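Local coordinates for nitrilotriacetate monooxygenase (Burkholderia pseudomallei, PDB 3SDO), which probably acts as an FMN-dependent monooxygenase of the NtaA/SnaA/DszA family, inserting oxygen from molecular oxygen into an organic substrate, at residues Ser100-Ala114 and Ile153-Trp165. Numbering follows the deposited sequence.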
# COMPACT_ATOMS: atom_id res chain seq x y z
N SER A 100 -1.86 7.04 8.88
CA SER A 100 -1.71 7.75 10.14
C SER A 100 -0.39 8.53 10.21
O SER A 100 0.66 8.05 9.81
CB SER A 100 -1.77 6.74 11.31
OG SER A 100 -0.93 7.15 12.38
N SER A 101 -0.47 9.74 10.76
CA SER A 101 0.70 10.56 11.00
C SER A 101 1.53 10.03 12.15
O SER A 101 2.72 10.26 12.17
CB SER A 101 0.29 11.99 11.37
OG SER A 101 -0.66 12.48 10.47
N SER A 102 0.91 9.38 13.13
CA SER A 102 1.65 8.97 14.35
C SER A 102 2.43 7.68 14.16
O SER A 102 3.43 7.46 14.85
CB SER A 102 0.70 8.81 15.54
OG SER A 102 -0.04 10.00 15.77
N TYR A 103 2.01 6.85 13.21
CA TYR A 103 2.58 5.51 13.09
C TYR A 103 3.18 5.23 11.72
O TYR A 103 3.18 4.10 11.26
CB TYR A 103 1.50 4.49 13.46
CG TYR A 103 0.90 4.76 14.83
CD1 TYR A 103 1.70 4.83 15.95
CD2 TYR A 103 -0.46 5.03 14.98
CE1 TYR A 103 1.16 5.10 17.21
CE2 TYR A 103 -1.01 5.28 16.23
CZ TYR A 103 -0.19 5.32 17.34
OH TYR A 103 -0.74 5.59 18.58
N SER A 104 3.71 6.28 11.09
CA SER A 104 4.35 6.20 9.79
C SER A 104 5.51 7.17 9.77
O SER A 104 5.45 8.25 10.37
CB SER A 104 3.39 6.63 8.72
OG SER A 104 3.22 8.05 8.83
N GLU A 105 6.59 6.78 9.10
CA GLU A 105 7.71 7.70 8.91
C GLU A 105 7.39 8.62 7.74
O GLU A 105 7.04 8.14 6.66
CB GLU A 105 9.01 6.94 8.64
CG GLU A 105 9.62 6.30 9.87
CD GLU A 105 10.41 7.30 10.76
OE1 GLU A 105 10.71 8.45 10.35
OE2 GLU A 105 10.76 6.90 11.90
N PRO A 106 7.53 9.95 7.92
CA PRO A 106 7.19 10.85 6.81
C PRO A 106 7.92 10.54 5.50
O PRO A 106 7.33 10.67 4.43
CB PRO A 106 7.59 12.24 7.33
CG PRO A 106 8.33 12.02 8.59
CD PRO A 106 7.98 10.69 9.12
N TYR A 107 9.18 10.11 5.57
CA TYR A 107 9.90 9.77 4.33
C TYR A 107 9.22 8.60 3.60
O TYR A 107 9.10 8.62 2.37
CB TYR A 107 11.39 9.48 4.60
CG TYR A 107 12.27 9.60 3.35
CD1 TYR A 107 12.74 10.85 2.92
CD2 TYR A 107 12.63 8.48 2.62
CE1 TYR A 107 13.58 10.96 1.79
CE2 TYR A 107 13.44 8.58 1.48
CZ TYR A 107 13.91 9.82 1.08
OH TYR A 107 14.71 9.91 -0.05
N ASN A 108 8.76 7.60 4.35
CA ASN A 108 8.07 6.46 3.76
C ASN A 108 6.69 6.85 3.21
O ASN A 108 6.30 6.38 2.15
CB ASN A 108 7.90 5.31 4.78
CG ASN A 108 9.22 4.64 5.14
OD1 ASN A 108 10.15 4.63 4.33
ND2 ASN A 108 9.31 4.08 6.35
N VAL A 109 5.95 7.66 3.95
CA VAL A 109 4.66 8.16 3.48
C VAL A 109 4.82 8.92 2.18
O VAL A 109 4.10 8.68 1.20
CB VAL A 109 3.98 9.04 4.56
CG1 VAL A 109 2.69 9.71 3.99
CG2 VAL A 109 3.65 8.17 5.80
N ALA A 110 5.78 9.83 2.16
CA ALA A 110 6.03 10.61 0.97
C ALA A 110 6.33 9.72 -0.25
O ALA A 110 5.74 9.93 -1.34
CB ALA A 110 7.16 11.62 1.23
N ARG A 111 7.19 8.72 -0.08
CA ARG A 111 7.57 7.82 -1.18
C ARG A 111 6.41 6.97 -1.64
O ARG A 111 6.21 6.81 -2.83
CB ARG A 111 8.71 6.88 -0.77
CG ARG A 111 10.09 7.51 -0.61
CD ARG A 111 11.14 6.43 -0.44
NE ARG A 111 11.36 5.67 -1.67
CZ ARG A 111 11.73 4.39 -1.73
NH1 ARG A 111 11.90 3.67 -0.63
NH2 ARG A 111 11.91 3.83 -2.91
N GLN A 112 5.66 6.41 -0.70
CA GLN A 112 4.62 5.46 -1.06
C GLN A 112 3.49 6.17 -1.76
O GLN A 112 3.05 5.71 -2.82
CB GLN A 112 4.15 4.62 0.14
CG GLN A 112 5.22 3.67 0.64
CD GLN A 112 4.71 2.66 1.64
OE1 GLN A 112 3.89 2.97 2.49
NE2 GLN A 112 5.20 1.43 1.55
N PHE A 113 3.04 7.30 -1.22
CA PHE A 113 2.04 8.12 -1.92
C PHE A 113 2.53 8.75 -3.24
O PHE A 113 1.76 8.81 -4.20
CB PHE A 113 1.42 9.19 -0.99
CG PHE A 113 0.34 8.65 -0.11
CD1 PHE A 113 -0.91 8.34 -0.62
CD2 PHE A 113 0.57 8.43 1.23
CE1 PHE A 113 -1.91 7.85 0.19
CE2 PHE A 113 -0.44 7.91 2.03
CZ PHE A 113 -1.68 7.62 1.48
N ALA A 114 3.79 9.21 -3.30
CA ALA A 114 4.36 9.75 -4.57
C ALA A 114 4.43 8.68 -5.67
O ALA A 114 4.21 8.98 -6.85
CB ALA A 114 5.72 10.36 -4.34
N ILE A 153 1.95 16.91 16.03
CA ILE A 153 2.65 15.83 15.33
C ILE A 153 2.19 15.75 13.87
O ILE A 153 3.02 15.68 12.97
CB ILE A 153 2.43 14.45 16.04
CG1 ILE A 153 3.22 14.40 17.36
CG2 ILE A 153 2.84 13.26 15.17
CD1 ILE A 153 2.88 13.15 18.21
N ALA A 154 0.88 15.75 13.67
CA ALA A 154 0.28 15.64 12.35
C ALA A 154 0.63 16.84 11.45
O ALA A 154 0.88 16.68 10.26
CB ALA A 154 -1.25 15.51 12.49
N ALA A 155 0.65 18.03 12.02
CA ALA A 155 0.97 19.23 11.25
C ALA A 155 2.42 19.17 10.76
O ALA A 155 2.68 19.45 9.60
CB ALA A 155 0.71 20.52 12.06
N GLU A 156 3.35 18.85 11.67
CA GLU A 156 4.77 18.77 11.30
C GLU A 156 5.03 17.64 10.29
O GLU A 156 5.78 17.80 9.34
CB GLU A 156 5.67 18.58 12.53
CG GLU A 156 7.14 18.76 12.20
CD GLU A 156 8.07 18.52 13.37
OE1 GLU A 156 7.63 18.66 14.54
OE2 GLU A 156 9.25 18.18 13.12
N HIS A 157 4.42 16.49 10.54
CA HIS A 157 4.52 15.31 9.66
C HIS A 157 4.09 15.67 8.23
O HIS A 157 4.78 15.34 7.25
CB HIS A 157 3.63 14.20 10.26
CG HIS A 157 3.71 12.88 9.56
ND1 HIS A 157 3.12 12.65 8.35
CD2 HIS A 157 4.26 11.70 9.95
CE1 HIS A 157 3.30 11.39 8.00
NE2 HIS A 157 4.01 10.79 8.95
N LEU A 158 2.94 16.32 8.11
CA LEU A 158 2.43 16.75 6.82
C LEU A 158 3.38 17.73 6.14
O LEU A 158 3.63 17.63 4.94
CB LEU A 158 1.05 17.38 7.00
CG LEU A 158 0.32 17.82 5.74
CD1 LEU A 158 0.33 16.71 4.70
CD2 LEU A 158 -1.12 18.19 6.08
N ASP A 159 3.91 18.67 6.93
CA ASP A 159 4.84 19.68 6.41
C ASP A 159 6.08 19.00 5.84
O ASP A 159 6.59 19.41 4.80
CB ASP A 159 5.31 20.67 7.49
CG ASP A 159 4.24 21.68 7.88
OD1 ASP A 159 3.22 21.76 7.19
OD2 ASP A 159 4.44 22.39 8.91
N VAL A 160 6.55 17.95 6.52
CA VAL A 160 7.69 17.18 6.03
C VAL A 160 7.35 16.44 4.72
O VAL A 160 8.10 16.53 3.75
CB VAL A 160 8.20 16.17 7.10
CG1 VAL A 160 9.33 15.27 6.53
CG2 VAL A 160 8.72 16.94 8.33
N VAL A 161 6.22 15.75 4.70
CA VAL A 161 5.81 15.03 3.49
C VAL A 161 5.74 15.98 2.29
O VAL A 161 6.37 15.73 1.26
CB VAL A 161 4.51 14.27 3.69
CG1 VAL A 161 4.00 13.65 2.34
CG2 VAL A 161 4.75 13.17 4.68
N GLN A 162 5.02 17.09 2.45
CA GLN A 162 4.86 18.05 1.37
C GLN A 162 6.19 18.69 0.95
O GLN A 162 6.42 18.90 -0.23
CB GLN A 162 3.80 19.10 1.74
CG GLN A 162 2.39 18.53 1.71
CD GLN A 162 1.35 19.58 2.02
OE1 GLN A 162 1.58 20.46 2.84
NE2 GLN A 162 0.19 19.49 1.37
N GLY A 163 7.06 19.02 1.91
CA GLY A 163 8.41 19.44 1.61
C GLY A 163 9.18 18.43 0.77
O GLY A 163 9.84 18.78 -0.22
N LEU A 164 9.11 17.16 1.16
CA LEU A 164 9.77 16.09 0.38
C LEU A 164 9.23 15.97 -1.03
O LEU A 164 9.98 15.71 -1.99
CB LEU A 164 9.65 14.73 1.09
CG LEU A 164 10.45 14.58 2.38
CD1 LEU A 164 9.99 13.34 3.12
CD2 LEU A 164 11.95 14.50 2.10
N TRP A 165 7.92 16.18 -1.16
CA TRP A 165 7.28 16.13 -2.48
C TRP A 165 7.74 17.25 -3.41
O TRP A 165 7.50 17.18 -4.60
CB TRP A 165 5.75 16.16 -2.38
CG TRP A 165 5.13 14.86 -1.93
CD1 TRP A 165 5.67 13.59 -2.06
CD2 TRP A 165 3.85 14.68 -1.29
NE1 TRP A 165 4.80 12.66 -1.53
CE2 TRP A 165 3.68 13.30 -1.06
CE3 TRP A 165 2.84 15.56 -0.88
CZ2 TRP A 165 2.54 12.78 -0.45
CZ3 TRP A 165 1.70 15.04 -0.27
CH2 TRP A 165 1.55 13.67 -0.07
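His157 reaches from helix 153-165 into the loop 101-105, and its ring lies sandwiched between Ser101 and Pro106. Ser101 CA sits over one face, 3.9 Å from the ring centroid, and Pro106 CB over the opposite face, both as CH-pi contacts. Helices 106-114 and 153-165 are neighbours on the outside of the TIM barrel of a luciferase-like monooxygenase; their axes pass 8.7 Å apart at 49°, and the loop leads from barrel strand 94-100 into helix 106-114.

With CG anti to the backbone N (chi1 -175°), the imidazole extends far enough for NE2 to donate to both oxygens of Ser104. The hydroxyl OG lies at 2.9 Å from NE2, tilted from the ring plane, whereas the carbonyl O, 3.2 Å from NE2, is in that plane; neither bond is straight. Ser104 OG in turn donates to Ser100 O at 2.7 Å, which ties the imidazole to the end of the strand. Val109 CG2 meets the ring edge, and Trp126 of the next strand also packs against the ring.

Farther along, the contact turns apolar. Pro106 CB touches Val160 CG1 at 3.6 Å, while Leu164 CD1 touches both Ala110 CB and CD1 of Tyr107, whose hydroxyl bonds to Pro203 O. Val161 CG1 packs on Ala110 and also lies over the rim of one Trp165 face. That indole closes the far end: NE1 donates almost straight (165°) to Ala110 O at 2.9 Å, approaching from the face of the carbonyl plane opposite the helical donor Ala114 N.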